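Long-range contacts in ALDH21) (Physcomitrella patens subsp. patens, PDB 5MZ5), which oxidises succinic semialdehyde with NADP(+) as cofactor, as a plant member of the aldehyde dehydrogenase family: residues K54-T59 and V70-H75; K76-A81 and S240-S245. All coordinates share one frame; numbering follows the deposited sequence.

Interaction 1 (K54-T59 and V70-H75); sequences KWLDVT and VPQATH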
ATOM      1  N   LYS A  54     -16.814 -34.987 -32.625  1.00 38.42           N
ATOM      2  CA  LYS A  54     -16.091 -34.683 -33.844  0.50 38.05           C
ATOM      3  C   LYS A  54     -14.656 -34.286 -33.506  1.00 40.57           C
ATOM      4  O   LYS A  54     -14.384 -33.793 -32.408  1.00 38.57           O
ATOM      5  CB  LYS A  54     -16.833 -33.571 -34.604  1.00 41.60           C
ATOM      6  CG  LYS A  54     -17.722 -34.086 -35.763  1.00 56.01           C
ATOM      7  CD  LYS A  54     -18.870 -35.030 -35.353  1.00 68.76           C
ATOM      8  CE  LYS A  54     -19.179 -36.055 -36.418  1.00 74.46           C
ATOM      9  NZ  LYS A  54     -19.762 -37.290 -35.838  1.00 80.48           N
ATOM     10  N   TRP A  55     -13.733 -34.525 -34.433  1.00 38.88           N
ATOM     11  CA  TRP A  55     -12.325 -34.237 -34.195  1.00 38.77           C
ATOM     12  C   TRP A  55     -11.860 -32.952 -34.818  1.00 40.33           C
ATOM     13  O   TRP A  55     -12.266 -32.605 -35.918  1.00 39.94           O
ATOM     14  CB  TRP A  55     -11.436 -35.389 -34.679  1.00 38.44           C
ATOM     15  CG  TRP A  55     -11.621 -36.683 -33.943  1.00 40.08           C
ATOM     16  CD1 TRP A  55     -12.221 -37.813 -34.417  1.00 43.97           C
ATOM     17  CD2 TRP A  55     -11.189 -36.986 -32.606  1.00 39.53           C
ATOM     18  NE1 TRP A  55     -12.175 -38.808 -33.468  1.00 44.04           N
ATOM     19  CE2 TRP A  55     -11.560 -38.323 -32.339  1.00 44.36           C
ATOM     20  CE3 TRP A  55     -10.487 -36.272 -31.621  1.00 39.76           C
ATOM     21  CZ2 TRP A  55     -11.239 -38.964 -31.133  1.00 43.44           C
ATOM     22  CZ3 TRP A  55     -10.185 -36.902 -30.422  1.00 41.07           C
ATOM     23  CH2 TRP A  55     -10.588 -38.220 -30.173  1.00 42.41           C
ATOM     24  N   LEU A  56     -11.005 -32.241 -34.096  1.00 35.30           N
ATOM     25  CA  LEU A  56     -10.320 -31.044 -34.561  1.00 33.63           C
ATOM     26  C   LEU A  56      -8.872 -31.478 -34.841  1.00 34.12           C
ATOM     27  O   LEU A  56      -8.221 -32.075 -33.963  1.00 31.33           O
ATOM     28  CB  LEU A  56     -10.355 -29.933 -33.484  1.00 33.21           C
ATOM     29  CG  LEU A  56      -9.530 -28.655 -33.759  1.00 37.85           C
ATOM     30  CD1 LEU A  56     -10.130 -27.816 -34.927  1.00 38.09           C
ATOM     31  CD2 LEU A  56      -9.400 -27.803 -32.492  1.00 38.16           C
ATOM     32  N   ASP A  57      -8.371 -31.182 -36.056  1.00 30.48           N
ATOM     33  CA  ASP A  57      -6.999 -31.526 -36.454  1.00 30.48           C
ATOM     34  C   ASP A  57      -6.031 -30.456 -36.004  1.00 32.53           C
ATOM     35  O   ASP A  57      -6.278 -29.276 -36.226  1.00 31.44           O
ATOM     36  CB  ASP A  57      -6.892 -31.668 -37.980  1.00 32.76           C
ATOM     37  CG  ASP A  57      -7.521 -32.908 -38.593  1.00 44.11           C
ATOM     38  OD1 ASP A  57      -7.824 -33.855 -37.839  1.00 45.97           O
ATOM     39  OD2 ASP A  57      -7.631 -32.959 -39.844  1.00 45.42           O
ATOM     40  N   VAL A  58      -4.923 -30.862 -35.382  1.00 28.53           N
ATOM     41  CA  VAL A  58      -3.866 -29.945 -34.968  1.00 26.88           C
ATOM     42  C   VAL A  58      -2.610 -30.316 -35.743  1.00 32.14           C
ATOM     43  O   VAL A  58      -2.092 -31.435 -35.611  1.00 31.80           O
ATOM     44  CB  VAL A  58      -3.629 -29.839 -33.441  1.00 28.68           C
ATOM     45  CG1 VAL A  58      -2.525 -28.817 -33.127  1.00 26.54           C
ATOM     46  CG2 VAL A  58      -4.922 -29.478 -32.710  1.00 28.30           C
ATOM     47  N   THR A  59      -2.139 -29.376 -36.564  1.00 28.72           N
ATOM     48  CA  THR A  59      -0.979 -29.623 -37.411  1.00 28.74           C
ATOM     49  C   THR A  59       0.339 -29.164 -36.830  1.00 32.59           C
ATOM     50  O   THR A  59       0.412 -28.199 -36.070  1.00 30.42           O
ATOM     51  CB  THR A  59      -1.159 -29.041 -38.827  1.00 31.56           C
ATOM     52  OG1 THR A  59      -1.109 -27.609 -38.792  1.00 30.97           O
ATOM     53  CG2 THR A  59      -2.418 -29.559 -39.545  1.00 24.35           C
ATOM     54  N   VAL A  70      -8.088 -33.472 -31.486  1.00 32.59           N
ATOM     55  CA  VAL A  70      -8.721 -32.930 -30.269  1.00 31.53           C
ATOM     56  C   VAL A  70     -10.242 -33.031 -30.396  1.00 33.63           C
ATOM     57  O   VAL A  70     -10.774 -32.578 -31.410  1.00 33.76           O
ATOM     58  CB  VAL A  70      -8.291 -31.445 -30.055  1.00 34.48           C
ATOM     59  CG1 VAL A  70      -8.979 -30.842 -28.853  1.00 34.36           C
ATOM     60  CG2 VAL A  70      -6.787 -31.306 -29.939  1.00 33.69           C
ATOM     61  N   PRO A  71     -10.974 -33.570 -29.396  1.00 30.84           N
ATOM     62  CA  PRO A  71     -12.443 -33.568 -29.484  1.00 30.85           C
ATOM     63  C   PRO A  71     -12.994 -32.145 -29.569  1.00 36.60           C
ATOM     64  O   PRO A  71     -12.462 -31.225 -28.943  1.00 34.69           O
ATOM     65  CB  PRO A  71     -12.883 -34.218 -28.162  1.00 31.95           C
ATOM     66  CG  PRO A  71     -11.692 -34.937 -27.654  1.00 36.36           C
ATOM     67  CD  PRO A  71     -10.530 -34.115 -28.095  1.00 33.13           C
ATOM     68  N   GLN A  72     -14.026 -31.955 -30.391  1.00 36.82           N
ATOM     69  CA  GLN A  72     -14.669 -30.655 -30.521  1.00 37.50           C
ATOM     70  C   GLN A  72     -15.911 -30.650 -29.643  1.00 40.57           C
ATOM     71  O   GLN A  72     -16.738 -31.556 -29.749  1.00 40.60           O
ATOM     72  CB  GLN A  72     -15.000 -30.314 -31.981  1.00 40.01           C
ATOM     73  CG  GLN A  72     -15.386 -28.849 -32.146  1.00 66.67           C
ATOM     74  CD  GLN A  72     -15.482 -28.446 -33.586  1.00 98.21           C
ATOM     75  OE1 GLN A  72     -16.490 -28.689 -34.263  1.00 99.52           O
ATOM     76  NE2 GLN A  72     -14.457 -27.757 -34.061  1.00 88.60           N
ATOM     77  N   ALA A  73     -16.017 -29.645 -28.754  1.00 35.92           N
ATOM     78  CA  ALA A  73     -17.149 -29.518 -27.835  1.00 35.12           C
ATOM     79  C   ALA A  73     -18.420 -29.117 -28.565  1.00 37.92           C
ATOM     80  O   ALA A  73     -18.383 -28.300 -29.488  1.00 38.00           O
ATOM     81  CB  ALA A  73     -16.833 -28.505 -26.736  1.00 35.15           C
ATOM     82  N   THR A  74     -19.545 -29.699 -28.156  1.00 34.18           N
ATOM     83  CA  THR A  74     -20.844 -29.345 -28.735  1.00 34.15           C
ATOM     84  C   THR A  74     -21.395 -28.153 -27.938  1.00 38.12           C
ATOM     85  O   THR A  74     -20.829 -27.778 -26.905  1.00 36.21           O
ATOM     86  CB  THR A  74     -21.816 -30.536 -28.697  1.00 35.71           C
ATOM     87  OG1 THR A  74     -22.102 -30.867 -27.338  1.00 36.38           O
ATOM     88  CG2 THR A  74     -21.300 -31.768 -29.473  1.00 29.14           C
ATOM     89  N   HIS A  75     -22.516 -27.598 -28.393  1.00 35.60           N
ATOM     90  CA  HIS A  75     -23.236 -26.517 -27.728  1.00 35.13           C
ATOM     91  C   HIS A  75     -23.666 -26.959 -26.312  1.00 35.47           C
ATOM     92  O   HIS A  75     -23.576 -26.166 -25.376  1.00 33.40           O
ATOM     93  CB  HIS A  75     -24.455 -26.132 -28.565  1.00 36.73           C
ATOM     94  CG  HIS A  75     -25.164 -24.925 -28.053  1.00 41.15           C
ATOM     95  ND1 HIS A  75     -26.148 -25.020 -27.070  1.00 43.48           N
ATOM     96  CD2 HIS A  75     -25.002 -23.624 -28.392  1.00 43.58           C
ATOM     97  CE1 HIS A  75     -26.534 -23.776 -26.832  1.00 43.31           C
ATOM     98  NE2 HIS A  75     -25.873 -22.899 -27.604  1.00 43.50           N
TER
HETATM   99  O   HOH W   1     -18.230 -32.759 -31.625  1.00 38.60           O
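The carbonyl oxygen Val70 O is gripped twice by the neighbouring strand: Leu56 N donates to it over 2.7 Å, tilted 19° from the carbonyl plane, and Trp55 CA offers a CA-H...O contact. Val70 N answers with a bond to Leu56 O, which closes the hydrogen-bonded antiparallel pair of these two residues. Two residues further on, Gln72 N reaches Lys54 O at 2.8 Å, and a water joins Lys54 N to Gln72 O beyond it. Together these bonds tie up the open end of a beta hairpin, strands 55-59 and 66-71, at the margin of a small N-terminal sheet in which strand 55-59 is outermost. Leu56, Val58 and Val70 share one face, with Val58 CG2 meeting Val70 CG2 at 3.8 Å, and helix 219-229 packs on the two valines through Leu219. Trp55 points to the other face, yet its CG lies beside the backbone N (chi1 -65°), which brings the CE3-CZ3 side of the indole over to Pro71. There CZ3 lies 3.6 Å from Pro71 CD, while Lys69 makes a cation-pi contact with the ring. With an alanine at Trp55, Pro71 CD would probably lose this cover and Lys69 its aromatic partner.

Interaction 2 (K76-A81 and S240-S245); sequences KDIDDA and SILPVS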
ATOM      1  N   LYS A  76     -24.128 -28.225 -26.177  1.00 31.77           N
ATOM      2  CA  LYS A  76     -24.551 -28.806 -24.913  1.00 32.25           C
ATOM      3  C   LYS A  76     -23.374 -28.878 -23.930  1.00 36.09           C
ATOM      4  O   LYS A  76     -23.574 -28.578 -22.753  1.00 36.10           O
ATOM      5  CB  LYS A  76     -25.206 -30.181 -25.111  1.00 34.91           C
ATOM      6  CG  LYS A  76     -26.040 -30.617 -23.909  1.00 48.85           C
ATOM      7  CD  LYS A  76     -25.909 -32.113 -23.642  1.00 60.08           C
ATOM      8  CE  LYS A  76     -26.855 -32.607 -22.574  1.00 68.81           C
ATOM      9  NZ  LYS A  76     -26.458 -32.145 -21.220  1.00 77.48           N
ATOM     10  N   ASP A  77     -22.154 -29.227 -24.422  1.00 31.47           N
ATOM     11  CA  ASP A  77     -20.935 -29.269 -23.615  1.00 30.38           C
ATOM     12  C   ASP A  77     -20.633 -27.895 -23.021  1.00 34.45           C
ATOM     13  O   ASP A  77     -20.366 -27.800 -21.820  1.00 33.68           O
ATOM     14  CB  ASP A  77     -19.726 -29.760 -24.437  1.00 31.84           C
ATOM     15  CG  ASP A  77     -19.792 -31.201 -24.900  1.00 39.19           C
ATOM     16  OD1 ASP A  77     -20.408 -32.036 -24.183  1.00 39.41           O
ATOM     17  OD2 ASP A  77     -19.214 -31.504 -25.967  1.00 41.91           O
ATOM     18  N   ILE A  78     -20.723 -26.824 -23.849  1.00 31.53           N
ATOM     19  CA  ILE A  78     -20.469 -25.447 -23.399  1.00 30.97           C
ATOM     20  C   ILE A  78     -21.494 -25.034 -22.328  1.00 33.82           C
ATOM     21  O   ILE A  78     -21.097 -24.502 -21.291  1.00 33.32           O
ATOM     22  CB  ILE A  78     -20.351 -24.443 -24.578  1.00 34.00           C
ATOM     23  CG1 ILE A  78     -19.294 -24.917 -25.599  1.00 34.81           C
ATOM     24  CG2 ILE A  78     -19.990 -23.035 -24.074  1.00 33.73           C
ATOM     25  CD1 ILE A  78     -19.632 -24.534 -27.006  1.00 39.14           C
ATOM     26  N   ASP A  79     -22.792 -25.343 -22.553  1.00 29.53           N
ATOM     27  CA  ASP A  79     -23.848 -25.075 -21.575  1.00 29.28           C
ATOM     28  C   ASP A  79     -23.579 -25.761 -20.243  1.00 30.63           C
ATOM     29  O   ASP A  79     -23.710 -25.130 -19.201  1.00 29.71           O
ATOM     30  CB  ASP A  79     -25.215 -25.511 -22.103  1.00 31.91           C
ATOM     31  CG  ASP A  79     -25.973 -24.392 -22.756  1.00 43.03           C
ATOM     32  OD1 ASP A  79     -25.872 -23.242 -22.264  1.00 41.62           O
ATOM     33  OD2 ASP A  79     -26.686 -24.661 -23.754  1.00 51.74           O
ATOM     34  N   ASP A  80     -23.185 -27.039 -20.293  1.00 28.42           N
ATOM     35  CA  ASP A  80     -22.861 -27.857 -19.124  1.00 29.82           C
ATOM     36  C   ASP A  80     -21.638 -27.309 -18.397  1.00 32.29           C
ATOM     37  O   ASP A  80     -21.636 -27.288 -17.166  1.00 30.97           O
ATOM     38  CB  ASP A  80     -22.651 -29.342 -19.517  1.00 32.57           C
ATOM     39  CG  ASP A  80     -23.889 -30.072 -20.026  1.00 41.23           C
ATOM     40  OD1 ASP A  80     -25.015 -29.583 -19.783  1.00 42.20           O
ATOM     41  OD2 ASP A  80     -23.731 -31.134 -20.662  1.00 51.15           O
ATOM     42  N   ALA A  81     -20.625 -26.829 -19.164  1.00 27.89           N
ATOM     43  CA  ALA A  81     -19.395 -26.234 -18.637  1.00 26.11           C
ATOM     44  C   ALA A  81     -19.699 -24.972 -17.852  1.00 27.97           C
ATOM     45  O   ALA A  81     -19.190 -24.799 -16.735  1.00 27.31           O
ATOM     46  CB  ALA A  81     -18.420 -25.935 -19.774  1.00 26.55           C
ATOM     47  N   SER A 240     -13.147 -25.736 -17.140  1.00 25.21           N
ATOM     48  CA  SER A 240     -13.448 -26.379 -18.405  1.00 24.73           C
ATOM     49  C   SER A 240     -12.508 -25.751 -19.420  1.00 27.99           C
ATOM     50  O   SER A 240     -12.286 -24.541 -19.373  1.00 24.77           O
ATOM     51  CB  SER A 240     -14.899 -26.173 -18.815  1.00 26.09           C
ATOM     52  OG  SER A 240     -15.743 -27.048 -18.090  1.00 29.65           O
ATOM     53  N   ILE A 241     -11.905 -26.581 -20.270  1.00 27.37           N
ATOM     54  CA  ILE A 241     -11.006 -26.163 -21.359  1.00 28.42           C
ATOM     55  C   ILE A 241     -11.525 -26.865 -22.617  1.00 33.66           C
ATOM     56  O   ILE A 241     -11.384 -28.085 -22.756  1.00 31.04           O
ATOM     57  CB  ILE A 241      -9.484 -26.391 -21.093  1.00 31.07           C
ATOM     58  CG1 ILE A 241      -9.036 -25.693 -19.776  1.00 30.91           C
ATOM     59  CG2 ILE A 241      -8.618 -25.924 -22.320  1.00 29.31           C
ATOM     60  CD1 ILE A 241      -7.729 -26.136 -19.257  1.00 35.86           C
ATOM     61  N   LEU A 242     -12.222 -26.088 -23.466  1.00 33.32           N
ATOM     62  CA  LEU A 242     -12.872 -26.590 -24.670  1.00 34.96           C
ATOM     63  C   LEU A 242     -12.513 -25.817 -25.962  1.00 38.77           C
ATOM     64  O   LEU A 242     -12.922 -24.661 -26.112  1.00 36.37           O
ATOM     65  CB  LEU A 242     -14.415 -26.594 -24.526  1.00 35.49           C
ATOM     66  CG  LEU A 242     -15.057 -26.720 -23.150  1.00 41.89           C
ATOM     67  CD1 LEU A 242     -16.314 -25.863 -23.075  1.00 42.58           C
ATOM     68  CD2 LEU A 242     -15.429 -28.172 -22.858  1.00 45.87           C
ATOM     69  N   PRO A 243     -11.797 -26.446 -26.924  1.00 37.91           N
ATOM     70  CA  PRO A 243     -11.614 -25.808 -28.246  1.00 38.57           C
ATOM     71  C   PRO A 243     -13.014 -25.826 -28.880  1.00 41.54           C
ATOM     72  O   PRO A 243     -13.721 -26.841 -28.826  1.00 41.58           O
ATOM     73  CB  PRO A 243     -10.631 -26.745 -28.971  1.00 40.89           C
ATOM     74  CG  PRO A 243     -10.130 -27.693 -27.901  1.00 44.79           C
ATOM     75  CD  PRO A 243     -11.237 -27.808 -26.920  1.00 39.77           C
ATOM     76  N   VAL A 244     -13.476 -24.673 -29.335  1.00 38.11           N
ATOM     77  CA  VAL A 244     -14.864 -24.540 -29.790  1.00 38.05           C
ATOM     78  C   VAL A 244     -14.948 -24.135 -31.275  1.00 41.70           C
ATOM     79  O   VAL A 244     -14.105 -23.371 -31.785  1.00 40.49           O
ATOM     80  CB  VAL A 244     -15.615 -23.569 -28.805  1.00 41.12           C
ATOM     81  CG1 VAL A 244     -16.904 -23.010 -29.373  1.00 40.68           C
ATOM     82  CG2 VAL A 244     -15.890 -24.253 -27.469  1.00 41.00           C
ATOM     83  N   SER A 245     -15.958 -24.701 -31.963  1.00 38.76           N
ATOM     84  CA  SER A 245     -16.279 -24.417 -33.362  1.00 40.01           C
ATOM     85  C   SER A 245     -16.846 -22.990 -33.468  1.00 44.10           C
ATOM     86  O   SER A 245     -17.328 -22.423 -32.480  1.00 43.10           O
ATOM     87  CB  SER A 245     -17.304 -25.418 -33.899  1.00 44.53           C
ATOM     88  OG  SER A 245     -18.538 -25.362 -33.193  1.00 55.45           O
TER
HETATM   89  O   HOH W   2     -16.754 -25.767 -15.908  1.00 27.51           O
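Ile78 and Ala81, one helical turn apart, meet Ser240, Leu242 and Val244 where helix 75-94 packs over one face of the Rossmann-type nucleotide-binding sheet, at its edge strand. Strand 239-241 is the outermost parallel strand there, and its extended continuation keeps every second side chain directed at the helix, so three successive bumps are offered to a single helical face. The middle bump is Leu242: its CD1 enters the hollow between the two helix residues, 4.0 Å from Ile78 CG1 and 3.9 Å from Ala81 CB. The leucine CG lies beside its backbone N, with chi1 at -27°, away from a staggered value. Further along, Ile78 and Val244 reach toward each other tip to tip. Ile78 CD1 noses into the fork of the valine, 3.8 Å from Val244 CG2 and 3.9 Å from Val244 CG1, with CG1 of the isoleucine placed beside its own backbone N (chi1 -54°). Phe252 of helix 251-254 touches both of these residues.

At the sheet end the small size of Ala81 lets the backbones come together, the CA atoms of Ala81 and Ser240 being 6.0 Å apart. Val210 of the adjacent strand 209-212 and Leu44 of strand 38-44 also pack on the alanine. Away from this apolar seam Lys76 pairs with Asp80 in a salt bridge along the helix, and Asp77 is held by Arg53. Ser240 OG, which bonds to Ala45 N, lies 3.4 Å from Ala81 CB. The same hydroxyl donates to a water that in turn donates to Ala81 O, at 2.7 Å from each oxygen.

In the fold
Interactions 1 and 2 follow one another along the chain, strand 66-71 leading into helix 75-94, and their centres are about 11 Å apart. The segments 70-75 and 240-245 run close together: Val70 CG1 meets Pro243 CG at 3.5 Å, and Ala73 CB meets Leu242 CB at 3.8 Å. Leu56 CD2 also touches Pro243 CB, so the hairpin packs on the loop that follows strand 239-241. Both contacts border the NADP(+) site, which is empty in this chain. The side chain of Leu56 is about 4 Å from that of Ser215, and the side chain of Val244 is about 4 Å from that of Lys212, both Ser215 and Lys212 being cofactor-binding residues.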